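Local coordinates for adenine Deaminase (PDB 2ICS), which is a zinc-dependent hydrolase of the amidohydrolase superfamily that binds two zinc ions and deacetylates acetyl-(R)-mandelate in vitro, though with very low efficiency, at residues His98-Tyr101 and Asp102-Gln106; Gln144-Pro147 and Asp148-Val151; Leu170-Ala173 and Lys174-Gln177; Glu198-Ala201 and Leu202-Lys205. All coordinates share one frame; numbering follows the deposited sequence.

Interaction 1. Residues His98-Tyr101 and Asp102-Gln106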
ATOM      1  N   HIS A  98      12.073   4.997 -16.120  1.00 37.53           N
ATOM      2  CA  HIS A  98      11.423   5.311 -17.387  1.00 37.30           C
ATOM      3  C   HIS A  98      10.978   4.045 -18.109  1.00 37.32           C
ATOM      4  O   HIS A  98       9.876   3.989 -18.655  1.00 37.07           O
ATOM      5  CB  HIS A  98      12.365   6.126 -18.274  1.00 38.65           C
ATOM      6  CG  HIS A  98      12.305   7.599 -18.016  1.00 37.93           C
ATOM      7  ND1 HIS A  98      11.278   8.394 -18.481  1.00 35.77           N
ATOM      8  CD2 HIS A  98      13.123   8.415 -17.310  1.00 36.89           C
ATOM      9  CE1 HIS A  98      11.466   9.635 -18.072  1.00 37.21           C
ATOM     10  NE2 HIS A  98      12.578   9.676 -17.359  1.00 37.54           N
ATOM     11  N   GLU A  99      11.829   3.028 -18.106  1.00 36.89           N
ATOM     12  CA  GLU A  99      11.486   1.772 -18.754  1.00 38.30           C
ATOM     13  C   GLU A  99      10.274   1.179 -18.037  1.00 38.40           C
ATOM     14  O   GLU A  99       9.409   0.557 -18.656  1.00 38.25           O
ATOM     15  CB  GLU A  99      12.656   0.795 -18.674  1.00 40.60           C
ATOM     16  CG  GLU A  99      12.494  -0.424 -19.558  1.00 42.54           C
ATOM     17  CD  GLU A  99      13.518  -1.495 -19.258  1.00 46.61           C
ATOM     18  OE1 GLU A  99      14.621  -1.143 -18.782  1.00 48.39           O
ATOM     19  OE2 GLU A  99      13.227  -2.686 -19.509  1.00 47.86           O
ATOM     20  N   PHE A 100      10.225   1.375 -16.721  1.00 37.33           N
ATOM     21  CA  PHE A 100       9.123   0.874 -15.906  1.00 36.18           C
ATOM     22  C   PHE A 100       7.869   1.692 -16.201  1.00 36.42           C
ATOM     23  O   PHE A 100       6.782   1.140 -16.377  1.00 36.02           O
ATOM     24  CB  PHE A 100       9.503   0.963 -14.418  1.00 34.94           C
ATOM     25  CG  PHE A 100       8.385   0.612 -13.463  1.00 30.96           C
ATOM     26  CD1 PHE A 100       7.397  -0.303 -13.815  1.00 29.40           C
ATOM     27  CD2 PHE A 100       8.346   1.181 -12.191  1.00 30.53           C
ATOM     28  CE1 PHE A 100       6.380  -0.651 -12.914  1.00 30.56           C
ATOM     29  CE2 PHE A 100       7.339   0.843 -11.282  1.00 30.23           C
ATOM     30  CZ  PHE A 100       6.351  -0.076 -11.644  1.00 28.00           C
ATOM     31  N   TYR A 101       8.034   3.008 -16.274  1.00 37.39           N
ATOM     32  CA  TYR A 101       6.925   3.913 -16.552  1.00 40.02           C
ATOM     33  C   TYR A 101       6.197   3.578 -17.855  1.00 42.01           C
ATOM     34  O   TYR A 101       4.966   3.581 -17.901  1.00 42.17           O
ATOM     35  CB  TYR A 101       7.428   5.354 -16.615  1.00 41.09           C
ATOM     36  CG  TYR A 101       6.364   6.360 -17.002  1.00 43.78           C
ATOM     37  CD1 TYR A 101       5.323   6.675 -16.131  1.00 44.55           C
ATOM     38  CD2 TYR A 101       6.396   6.991 -18.245  1.00 44.42           C
ATOM     39  CE1 TYR A 101       4.339   7.599 -16.488  1.00 45.97           C
ATOM     40  CE2 TYR A 101       5.417   7.914 -18.611  1.00 46.03           C
ATOM     41  CZ  TYR A 101       4.394   8.214 -17.731  1.00 45.93           C
ATOM     42  OH  TYR A 101       3.430   9.129 -18.094  1.00 46.34           O
ATOM     43  N   ASP A 102       6.957   3.297 -18.910  1.00 42.47           N
ATOM     44  CA  ASP A 102       6.363   2.978 -20.203  1.00 44.36           C
ATOM     45  C   ASP A 102       5.481   1.736 -20.142  1.00 44.06           C
ATOM     46  O   ASP A 102       4.404   1.703 -20.736  1.00 44.14           O
ATOM     47  CB  ASP A 102       7.451   2.785 -21.268  1.00 47.08           C
ATOM     48  CG  ASP A 102       8.238   4.055 -21.539  1.00 47.58           C
ATOM     49  OD1 ASP A 102       7.622   5.142 -21.607  1.00 47.40           O
ATOM     50  OD2 ASP A 102       9.475   3.962 -21.700  1.00 50.58           O
ATOM     51  N   LEU A 103       5.943   0.710 -19.434  1.00 43.66           N
ATOM     52  CA  LEU A 103       5.167  -0.516 -19.304  1.00 43.59           C
ATOM     53  C   LEU A 103       3.960  -0.273 -18.417  1.00 43.98           C
ATOM     54  O   LEU A 103       2.874  -0.787 -18.676  1.00 44.32           O
ATOM     55  CB  LEU A 103       6.018  -1.633 -18.698  1.00 42.67           C
ATOM     56  CG  LEU A 103       7.103  -2.237 -19.589  1.00 43.38           C
ATOM     57  CD1 LEU A 103       7.929  -3.233 -18.793  1.00 41.05           C
ATOM     58  CD2 LEU A 103       6.455  -2.913 -20.785  1.00 43.02           C
ATOM     59  N   ALA A 104       4.159   0.520 -17.369  1.00 44.55           N
ATOM     60  CA  ALA A 104       3.103   0.833 -16.412  1.00 44.59           C
ATOM     61  C   ALA A 104       1.873   1.490 -17.030  1.00 44.50           C
ATOM     62  O   ALA A 104       0.786   1.438 -16.458  1.00 45.05           O
ATOM     63  CB  ALA A 104       3.660   1.723 -15.301  1.00 44.07           C
ATOM     64  N   GLN A 105       2.040   2.108 -18.194  1.00 44.45           N
ATOM     65  CA  GLN A 105       0.928   2.779 -18.859  1.00 43.98           C
ATOM     66  C   GLN A 105      -0.064   1.837 -19.531  1.00 42.73           C
ATOM     67  O   GLN A 105      -1.251   2.141 -19.616  1.00 44.12           O
ATOM     68  CB  GLN A 105       1.458   3.771 -19.898  1.00 46.50           C
ATOM     69  CG  GLN A 105       2.411   4.796 -19.324  1.00 49.57           C
ATOM     70  CD  GLN A 105       1.922   5.349 -18.000  1.00 52.80           C
ATOM     71  OE1 GLN A 105       0.827   5.909 -17.910  1.00 54.77           O
ATOM     72  NE2 GLN A 105       2.732   5.186 -16.959  1.00 54.55           N
ATOM     73  N   GLN A 106       0.415   0.694 -20.003  1.00 41.12           N
ATOM     74  CA  GLN A 106      -0.452  -0.263 -20.685  1.00 40.75           C
ATOM     75  C   GLN A 106      -1.301  -1.108 -19.733  1.00 37.88           C
ATOM     76  O   GLN A 106      -2.134  -1.901 -20.175  1.00 37.61           O
ATOM     77  CB  GLN A 106       0.390  -1.181 -21.581  1.00 42.70           C
ATOM     78  CG  GLN A 106       1.430  -1.998 -20.832  1.00 48.62           C
ATOM     79  CD  GLN A 106       2.209  -2.952 -21.730  1.00 52.76           C
ATOM     80  OE1 GLN A 106       2.861  -2.533 -22.694  1.00 54.50           O
ATOM     81  NE2 GLN A 106       2.147  -4.245 -21.413  1.00 52.01           N
TER

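Interaction 2. Residues Gln144-Pro147 and Asp148-Val151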
ATOM      1  N   GLN A 144      11.138  15.415 -11.505  1.00 33.72           N
ATOM      2  CA  GLN A 144      10.728  16.497 -12.396  1.00 35.45           C
ATOM      3  C   GLN A 144      10.344  15.955 -13.769  1.00 37.08           C
ATOM      4  O   GLN A 144       9.605  16.598 -14.519  1.00 38.90           O
ATOM      5  CB  GLN A 144      11.859  17.521 -12.540  1.00 34.35           C
ATOM      6  CG  GLN A 144      12.329  18.098 -11.215  1.00 32.89           C
ATOM      7  CD  GLN A 144      13.497  19.060 -11.367  1.00 33.36           C
ATOM      8  OE1 GLN A 144      14.097  19.165 -12.438  1.00 32.91           O
ATOM      9  NE2 GLN A 144      13.828  19.764 -10.287  1.00 28.36           N
ATOM     10  N   GLU A 145      10.840  14.765 -14.088  1.00 38.80           N
ATOM     11  CA  GLU A 145      10.563  14.135 -15.374  1.00 40.59           C
ATOM     12  C   GLU A 145       9.239  13.378 -15.436  1.00 40.78           C
ATOM     13  O   GLU A 145       8.604  13.319 -16.491  1.00 42.46           O
ATOM     14  CB  GLU A 145      11.717  13.193 -15.746  1.00 42.75           C
ATOM     15  CG  GLU A 145      12.965  13.916 -16.243  1.00 47.12           C
ATOM     16  CD  GLU A 145      14.211  13.044 -16.219  1.00 49.77           C
ATOM     17  OE1 GLU A 145      14.169  11.914 -16.753  1.00 50.03           O
ATOM     18  OE2 GLU A 145      15.237  13.497 -15.668  1.00 51.28           O
ATOM     19  N   LEU A 146       8.819  12.795 -14.316  1.00 39.68           N
ATOM     20  CA  LEU A 146       7.570  12.040 -14.285  1.00 37.17           C
ATOM     21  C   LEU A 146       6.715  12.397 -13.067  1.00 37.52           C
ATOM     22  O   LEU A 146       6.545  11.587 -12.161  1.00 37.73           O
ATOM     23  CB  LEU A 146       7.874  10.539 -14.281  1.00 36.16           C
ATOM     24  CG  LEU A 146       8.682   9.994 -15.461  1.00 35.58           C
ATOM     25  CD1 LEU A 146       9.127   8.572 -15.165  1.00 34.89           C
ATOM     26  CD2 LEU A 146       7.852  10.044 -16.735  1.00 33.89           C
ATOM     27  N   PRO A 147       6.167  13.624 -13.034  1.00 37.51           N
ATOM     28  CA  PRO A 147       5.330  14.078 -11.918  1.00 38.26           C
ATOM     29  C   PRO A 147       4.034  13.274 -11.809  1.00 38.78           C
ATOM     30  O   PRO A 147       3.478  13.121 -10.719  1.00 39.09           O
ATOM     31  CB  PRO A 147       5.050  15.542 -12.260  1.00 37.70           C
ATOM     32  CG  PRO A 147       6.174  15.923 -13.172  1.00 38.51           C
ATOM     33  CD  PRO A 147       6.344  14.701 -14.021  1.00 37.34           C
ATOM     34  N   ASP A 148       3.557  12.772 -12.943  1.00 39.35           N
ATOM     35  CA  ASP A 148       2.322  11.994 -12.982  1.00 41.11           C
ATOM     36  C   ASP A 148       2.549  10.533 -12.599  1.00 39.85           C
ATOM     37  O   ASP A 148       1.616   9.729 -12.630  1.00 40.91           O
ATOM     38  CB  ASP A 148       1.711  12.030 -14.389  1.00 45.15           C
ATOM     39  CG  ASP A 148       1.533  13.442 -14.926  1.00 50.64           C
ATOM     40  OD1 ASP A 148       0.904  14.276 -14.232  1.00 53.12           O
ATOM     41  OD2 ASP A 148       2.017  13.713 -16.051  1.00 52.04           O
ATOM     42  N   PHE A 149       3.780  10.181 -12.242  1.00 35.86           N
ATOM     43  CA  PHE A 149       4.077   8.801 -11.901  1.00 33.03           C
ATOM     44  C   PHE A 149       4.786   8.635 -10.566  1.00 32.36           C
ATOM     45  O   PHE A 149       4.428   7.768  -9.774  1.00 31.54           O
ATOM     46  CB  PHE A 149       4.922   8.169 -13.005  1.00 32.41           C
ATOM     47  CG  PHE A 149       5.160   6.699 -12.820  1.00 31.07           C
ATOM     48  CD1 PHE A 149       4.105   5.795 -12.911  1.00 29.12           C
ATOM     49  CD2 PHE A 149       6.434   6.219 -12.538  1.00 30.15           C
ATOM     50  CE1 PHE A 149       4.313   4.432 -12.724  1.00 28.74           C
ATOM     51  CE2 PHE A 149       6.656   4.851 -12.349  1.00 31.62           C
ATOM     52  CZ  PHE A 149       5.591   3.957 -12.442  1.00 29.57           C
ATOM     53  N   VAL A 150       5.797   9.465 -10.331  1.00 30.85           N
ATOM     54  CA  VAL A 150       6.579   9.423  -9.104  1.00 28.78           C
ATOM     55  C   VAL A 150       5.866  10.129  -7.958  1.00 29.57           C
ATOM     56  O   VAL A 150       5.702  11.346  -7.985  1.00 30.14           O
ATOM     57  CB  VAL A 150       7.946  10.094  -9.316  1.00 28.99           C
ATOM     58  CG1 VAL A 150       8.778  10.008  -8.047  1.00 24.32           C
ATOM     59  CG2 VAL A 150       8.671   9.428 -10.480  1.00 29.96           C
ATOM     60  N   VAL A 151       5.461   9.375  -6.940  1.00 28.11           N
ATOM     61  CA  VAL A 151       4.762   9.982  -5.811  1.00 26.89           C
ATOM     62  C   VAL A 151       5.573   9.980  -4.519  1.00 25.76           C
ATOM     63  O   VAL A 151       5.078  10.353  -3.457  1.00 24.67           O
ATOM     64  CB  VAL A 151       3.397   9.299  -5.574  1.00 26.86           C
ATOM     65  CG1 VAL A 151       2.524   9.468  -6.808  1.00 27.42           C
ATOM     66  CG2 VAL A 151       3.590   7.830  -5.264  1.00 27.29           C
TER

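Interaction 3. Residues Leu170-Ala173 and Lys174-Gln177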
ATOM      1  N   LEU A 170      19.775   6.981   5.087  1.00 28.77           N
ATOM      2  CA  LEU A 170      18.533   7.623   5.490  1.00 28.84           C
ATOM      3  C   LEU A 170      18.706   9.137   5.543  1.00 29.82           C
ATOM      4  O   LEU A 170      17.817   9.879   5.130  1.00 31.43           O
ATOM      5  CB  LEU A 170      18.067   7.091   6.852  1.00 28.00           C
ATOM      6  CG  LEU A 170      16.732   7.627   7.394  1.00 27.77           C
ATOM      7  CD1 LEU A 170      15.612   7.388   6.380  1.00 25.72           C
ATOM      8  CD2 LEU A 170      16.407   6.944   8.715  1.00 27.55           C
ATOM      9  N   GLU A 171      19.852   9.599   6.040  1.00 31.39           N
ATOM     10  CA  GLU A 171      20.100  11.039   6.111  1.00 32.34           C
ATOM     11  C   GLU A 171      20.027  11.604   4.702  1.00 31.12           C
ATOM     12  O   GLU A 171      19.469  12.673   4.484  1.00 31.56           O
ATOM     13  CB  GLU A 171      21.484  11.341   6.692  1.00 34.92           C
ATOM     14  CG  GLU A 171      21.658  11.013   8.156  1.00 40.34           C
ATOM     15  CD  GLU A 171      22.970  11.550   8.693  1.00 45.45           C
ATOM     16  OE1 GLU A 171      23.152  12.789   8.683  1.00 49.57           O
ATOM     17  OE2 GLU A 171      23.821  10.741   9.115  1.00 46.14           O
ATOM     18  N   LEU A 172      20.613  10.878   3.751  1.00 31.57           N
ATOM     19  CA  LEU A 172      20.602  11.291   2.356  1.00 32.17           C
ATOM     20  C   LEU A 172      19.157  11.309   1.857  1.00 33.15           C
ATOM     21  O   LEU A 172      18.772  12.185   1.082  1.00 33.27           O
ATOM     22  CB  LEU A 172      21.427  10.322   1.500  1.00 32.67           C
ATOM     23  CG  LEU A 172      22.946  10.273   1.707  1.00 35.25           C
ATOM     24  CD1 LEU A 172      23.539   9.225   0.779  1.00 35.39           C
ATOM     25  CD2 LEU A 172      23.567  11.640   1.427  1.00 35.07           C
ATOM     26  N   ALA A 173      18.363  10.342   2.311  1.00 32.37           N
ATOM     27  CA  ALA A 173      16.961  10.261   1.909  1.00 32.04           C
ATOM     28  C   ALA A 173      16.214  11.501   2.404  1.00 31.98           C
ATOM     29  O   ALA A 173      15.443  12.107   1.665  1.00 31.23           O
ATOM     30  CB  ALA A 173      16.324   8.990   2.472  1.00 28.83           C
ATOM     31  N   LYS A 174      16.450  11.882   3.655  1.00 32.39           N
ATOM     32  CA  LYS A 174      15.797  13.063   4.205  1.00 34.91           C
ATOM     33  C   LYS A 174      16.238  14.338   3.474  1.00 36.12           C
ATOM     34  O   LYS A 174      15.446  15.261   3.288  1.00 35.38           O
ATOM     35  CB  LYS A 174      16.092  13.178   5.703  1.00 35.37           C
ATOM     36  CG  LYS A 174      15.457  12.067   6.539  1.00 35.32           C
ATOM     37  CD  LYS A 174      13.926  12.113   6.474  1.00 33.29           C
ATOM     38  CE  LYS A 174      13.369  13.320   7.219  1.00 30.22           C
ATOM     39  NZ  LYS A 174      11.890  13.457   7.059  1.00 26.55           N
ATOM     40  N   GLN A 175      17.500  14.384   3.059  1.00 37.84           N
ATOM     41  CA  GLN A 175      18.028  15.541   2.338  1.00 39.48           C
ATOM     42  C   GLN A 175      17.337  15.636   0.982  1.00 39.10           C
ATOM     43  O   GLN A 175      16.886  16.707   0.574  1.00 38.61           O
ATOM     44  CB  GLN A 175      19.537  15.392   2.137  1.00 43.70           C
ATOM     45  CG  GLN A 175      20.171  16.463   1.264  1.00 48.31           C
ATOM     46  CD  GLN A 175      21.601  16.121   0.883  1.00 52.13           C
ATOM     47  OE1 GLN A 175      22.445  15.886   1.751  1.00 53.41           O
ATOM     48  NE2 GLN A 175      21.882  16.090  -0.419  1.00 53.69           N
ATOM     49  N   ILE A 176      17.268  14.502   0.289  1.00 37.97           N
ATOM     50  CA  ILE A 176      16.622  14.416  -1.012  1.00 36.74           C
ATOM     51  C   ILE A 176      15.157  14.834  -0.895  1.00 38.30           C
ATOM     52  O   ILE A 176      14.597  15.422  -1.823  1.00 39.02           O
ATOM     53  CB  ILE A 176      16.682  12.977  -1.560  1.00 36.08           C
ATOM     54  CG1 ILE A 176      18.139  12.587  -1.811  1.00 32.59           C
ATOM     55  CG2 ILE A 176      15.850  12.864  -2.839  1.00 32.34           C
ATOM     56  CD1 ILE A 176      18.327  11.143  -2.184  1.00 33.67           C
ATOM     57  N   GLN A 177      14.541  14.521   0.243  1.00 38.66           N
ATOM     58  CA  GLN A 177      13.146  14.876   0.482  1.00 39.43           C
ATOM     59  C   GLN A 177      13.056  16.392   0.582  1.00 41.16           C
ATOM     60  O   GLN A 177      12.162  17.019   0.008  1.00 41.11           O
ATOM     61  CB  GLN A 177      12.642  14.236   1.782  1.00 37.08           C
ATOM     62  CG  GLN A 177      11.196  14.595   2.138  1.00 35.93           C
ATOM     63  CD  GLN A 177      10.712  13.920   3.420  1.00 35.50           C
ATOM     64  OE1 GLN A 177      11.294  14.101   4.492  1.00 34.80           O
ATOM     65  NE2 GLN A 177       9.642  13.139   3.312  1.00 30.88           N
TER

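Interaction 4. Residues Glu198-Ala201 and Leu202-Lys205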
ATOM      1  N   GLU A 198      17.395   4.447  15.992  1.00 32.59           N
ATOM      2  CA  GLU A 198      18.185   5.396  15.219  1.00 33.52           C
ATOM      3  C   GLU A 198      17.406   5.792  13.963  1.00 31.41           C
ATOM      4  O   GLU A 198      17.473   6.926  13.509  1.00 30.50           O
ATOM      5  CB  GLU A 198      19.524   4.750  14.843  1.00 37.37           C
ATOM      6  CG  GLU A 198      20.583   5.711  14.333  1.00 42.85           C
ATOM      7  CD  GLU A 198      21.921   5.024  14.078  1.00 46.20           C
ATOM      8  OE1 GLU A 198      22.888   5.729  13.721  1.00 47.19           O
ATOM      9  OE2 GLU A 198      22.002   3.782  14.230  1.00 46.93           O
ATOM     10  N   ILE A 199      16.667   4.838  13.410  1.00 31.07           N
ATOM     11  CA  ILE A 199      15.860   5.070  12.217  1.00 29.48           C
ATOM     12  C   ILE A 199      14.646   5.936  12.534  1.00 30.71           C
ATOM     13  O   ILE A 199      14.375   6.927  11.849  1.00 29.76           O
ATOM     14  CB  ILE A 199      15.359   3.734  11.628  1.00 27.26           C
ATOM     15  CG1 ILE A 199      16.547   2.917  11.120  1.00 26.23           C
ATOM     16  CG2 ILE A 199      14.368   3.990  10.507  1.00 24.60           C
ATOM     17  CD1 ILE A 199      16.168   1.546  10.602  1.00 25.65           C
ATOM     18  N   LEU A 200      13.917   5.549  13.574  1.00 31.96           N
ATOM     19  CA  LEU A 200      12.720   6.268  13.988  1.00 33.00           C
ATOM     20  C   LEU A 200      13.038   7.692  14.409  1.00 34.51           C
ATOM     21  O   LEU A 200      12.230   8.600  14.212  1.00 35.30           O
ATOM     22  CB  LEU A 200      12.029   5.523  15.135  1.00 32.32           C
ATOM     23  CG  LEU A 200      11.389   4.171  14.784  1.00 33.76           C
ATOM     24  CD1 LEU A 200      10.878   3.499  16.043  1.00 35.42           C
ATOM     25  CD2 LEU A 200      10.241   4.375  13.817  1.00 34.09           C
ATOM     26  N   ALA A 201      14.226   7.883  14.976  1.00 34.17           N
ATOM     27  CA  ALA A 201      14.650   9.201  15.431  1.00 34.64           C
ATOM     28  C   ALA A 201      14.773  10.208  14.289  1.00 34.77           C
ATOM     29  O   ALA A 201      14.527  11.399  14.476  1.00 34.13           O
ATOM     30  CB  ALA A 201      15.978   9.089  16.167  1.00 37.23           C
ATOM     31  N   LEU A 202      15.149   9.735  13.106  1.00 34.98           N
ATOM     32  CA  LEU A 202      15.306  10.628  11.963  1.00 36.29           C
ATOM     33  C   LEU A 202      14.027  10.851  11.157  1.00 36.85           C
ATOM     34  O   LEU A 202      13.934  11.800  10.378  1.00 37.41           O
ATOM     35  CB  LEU A 202      16.413  10.112  11.041  1.00 37.98           C
ATOM     36  CG  LEU A 202      17.859  10.380  11.473  1.00 41.35           C
ATOM     37  CD1 LEU A 202      18.169   9.673  12.786  1.00 41.63           C
ATOM     38  CD2 LEU A 202      18.801   9.901  10.373  1.00 42.56           C
HETATM   39  N   MSE A 203      13.038   9.989  11.345  1.00 36.75           N
HETATM   40  CA  MSE A 203      11.781  10.126  10.614  1.00 38.04           C
HETATM   41  C   MSE A 203      10.846  11.140  11.267  1.00 36.20           C
HETATM   42  O   MSE A 203      10.858  11.327  12.483  1.00 34.27           O
HETATM   43  CB  MSE A 203      11.090   8.764  10.499  1.00 38.48           C
HETATM   44  CG  MSE A 203      11.908   7.749   9.712  1.00 42.34           C
HETATM   45 SE   MSE A 203      11.038   6.036   9.523  1.00 46.57          SE
HETATM   46  CE  MSE A 203      11.547   5.264  11.188  1.00 48.86           C
ATOM     47  N   GLU A 204      10.032  11.790  10.444  1.00 36.34           N
ATOM     48  CA  GLU A 204       9.099  12.799  10.929  1.00 37.41           C
ATOM     49  C   GLU A 204       7.668  12.463  10.528  1.00 37.30           C
ATOM     50  O   GLU A 204       7.431  11.554   9.725  1.00 35.14           O
ATOM     51  CB  GLU A 204       9.472  14.167  10.351  1.00 38.61           C
ATOM     52  CG  GLU A 204      10.909  14.597  10.619  1.00 42.56           C
ATOM     53  CD  GLU A 204      11.285  15.867   9.873  1.00 45.79           C
ATOM     54  OE1 GLU A 204      11.263  15.858   8.624  1.00 46.07           O
ATOM     55  OE2 GLU A 204      11.602  16.878  10.535  1.00 47.88           O
ATOM     56  N   LYS A 205       6.716  13.203  11.090  1.00 36.35           N
ATOM     57  CA  LYS A 205       5.313  13.004  10.764  1.00 36.09           C
ATOM     58  C   LYS A 205       5.195  13.030   9.245  1.00 34.19           C
ATOM     59  O   LYS A 205       5.773  13.898   8.592  1.00 32.18           O
ATOM     60  CB  LYS A 205       4.461  14.128  11.356  1.00 38.71           C
ATOM     61  CG  LYS A 205       2.989  14.031  10.985  1.00 41.64           C
ATOM     62  CD  LYS A 205       2.207  15.240  11.478  1.00 45.65           C
ATOM     63  CE  LYS A 205       0.744  15.147  11.067  1.00 47.72           C
ATOM     64  NZ  LYS A 205      -0.044  16.337  11.502  1.00 51.25           N
TER

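Interaction 1. Residues His98-Tyr101 and Asp102-Gln106
Tyr-101 turns CG away from its own backbone N (chi1 176°), while Gln-105, one helical turn later, is folded back at chi2 (-43°); together these torsions bring the amide of the glutamine over one face of the tyrosine ring. Atom NE2 makes the approach, lying 2.9 Å from Tyr-101 CE1 and 3.1 Å from CD1, well off the ring centre. Ring and amide planes stand 36° apart, which is neither a flat stack nor a perpendicular meeting. What fixes the rotation of the amide is a second job for the same nitrogen: Gln-105 NE2 donates a fairly straight hydrogen bond of 2.9 Å to Tyr-101 O, and that oxygen lies in the amide plane. The backbone N of Gln-105 adds a weak bond to this carbonyl, so the side chain supplies the stronger of the two bonds to this oxygen near the end of the helix. Further back, two four-residue helical bonds are present, Asp-102 N to His-98 O at 3.0 Å and Ala-104 N to Phe-100 O at 2.9 Å. Asp-102 OD2 also comes to 3.1 Å from His-98 O, a meeting of two acceptors that contributes no bond. The segment belongs to helix 97-105, which links strands 83-89 and 110-114 in a beta-alpha-beta unit. His-98 NE2 is hydrogen-bonded to Glu-145. Phe-100 and Tyr-101 each meet the ring of Phe-149 edge-to-face, and Phe-100 and Ala-104 rest their side chains on Val-111 of strand 110-114.

Interaction 2. Residues Gln144-Pro147 and Asp148-Val151
Hydrogen bonding here centres on Leu-146 O, which accepts from two successive amides, Phe-149 N at 3.1 Å and Val-150 N at 2.9 Å. The two donors use the oxygen differently. Val-150 N sits nearly along the C=O axis and its bond is almost straight (173°), whereas Phe-149 N approaches from well above the carbonyl plane, away from either lone-pair direction. Leu-146 is the first residue to leave helical geometry after helix 136-145, and Pro-147 and Asp-148 occupy the two central positions of a type I beta turn closed by the Phe-149 bond. The turn thereby converts the end of the helix into the start of strand 150-152, completing the beta-alpha-beta unit that began at strand 110-114, a recurrent element of the TIM barrel. Apolar contacts gather on one atom, Leu-146 CB, which lies 4.0 Å from Phe-149 CB and 4.0 Å from Val-150 CG2. That valine methyl stands beside its own backbone N, close to the amide gripped by Leu-146 O, and comes to 3.5 Å from the same oxygen. Phe-149 places CG anti to its backbone N (chi1 -174°), which carries the ring away from Leu-146 CB and onto Ala-104 of helix 97-105 and Val-111 of strand 110-114. Backbone hydrogen bonds between Gly-113 and both Phe-149 and Val-151 dock the emerging strand beside strand 110-114.

Interaction 3. Residues Leu170-Ala173 and Lys174-Gln177
Lys-174 packs its first carbons on the preceding turn of helix 168-178: CB lies 3.6 Å from Glu-171 O, and CG, beside the backbone N, reaches 3.5 Å from Leu-170 O. That same carbonyl accepts the backbone bond from Lys-174 N at 2.8 Å, so one oxygen meets both the amide and the foot of the side chain. Beyond CG the chain is bent at chi2 (-64°) and again at chi3, and CD leads off the helix; CE then passes the carbonyl of Leu-202. At the tip, NZ donates to Gln-177 OE1 at 2.7 Å, lying in the carbonyl plane of that amide, and forms salt bridges with Glu-204 and Asp-207. These three oxygens hold the ammonium group firmly, and the two carboxylates would be expected to favour its charge. Gln-177 is fixed in turn, because its NE2 is bound to Asp-207 OD1 and Ile-183 O. Across the helix, Ile-176 bends CG1 back to 3.0 Å from Leu-172 O, the acceptor of its own amide. Helix 168-178 thus lies between two others, with Ile-176 resting on Ala-136 and Val-139 of helix 136-145 and Leu-170 on Ile-199 of helix 196-202.

Interaction 4. Residues Glu198-Ala201 and Leu202-Lys205
Met-203, present as selenomethionine, folds back along Ile-199 where helix 196-202 gives way to the loop before strand 208-210, a helix-to-strand passage of the TIM barrel. The two side chains run side by side and point the same way, with the selenium 4.0 Å from Ile-199 CG2 and Met-203 CG 3.4 Å from Ile-199 O. A bend at chi3 (-84°) turns the terminal methyl towards Ile-199 and Leu-200, although its modelled position is too tight to be trusted in detail. On another side of the helix, Leu-202 sends CD1 over the backbone of the preceding turn, to 4.1 Å from Ala-201 CB and 2.9 Å from Glu-198 O, the latter a tighter approach than a methyl group would normally make.

The backbone that places these groups is bonded in the tighter, three-residue pattern. Leu-202 N donates to Ile-199 O at 3.2 Å and Met-203 N to Leu-200 O at 3.3 Å, both from well above the carbonyl plane, while the four-residue bond from Met-203 N to Ile-199 O is weak.

Further out, Ile-199 lies against Val-187 and Ile-189 of strand 186-189, its side chain about 7 Å from that of the zinc ligand His-188, and Met-203 also touches Val-187. Leu-200, one residue on round the helix, rests on Phe-231 and Ala-235 of helix 230-237. Just beyond that helix, Lys-238 NZ donates hydrogen bonds to two carbonyls, Met-203 O and Leu-200 O, the second of which also receives Met-203 N.

Overall arrangement
The four contacts follow one another along the chain in series; each is local, and none nests in or crosses another. Interaction 1 lies along a barrel helix, and interaction 2 closes the turn that ends the next helix and opens strand 150-152. These two touch through aromatic packing and one side-chain hydrogen bond, which joins neighbouring beta-alpha-beta units. Interaction 3, on helix 168-178, comes no nearer than about 9 Å to interaction 2. It does touch interaction 4, at the end of helix 196-202, through leucine and isoleucine packing and a lysine-glutamate salt bridge. The contacts thus form two adjoining pairs in the helices of the zinc-bearing barrel and the turns that lead from them back to its strands.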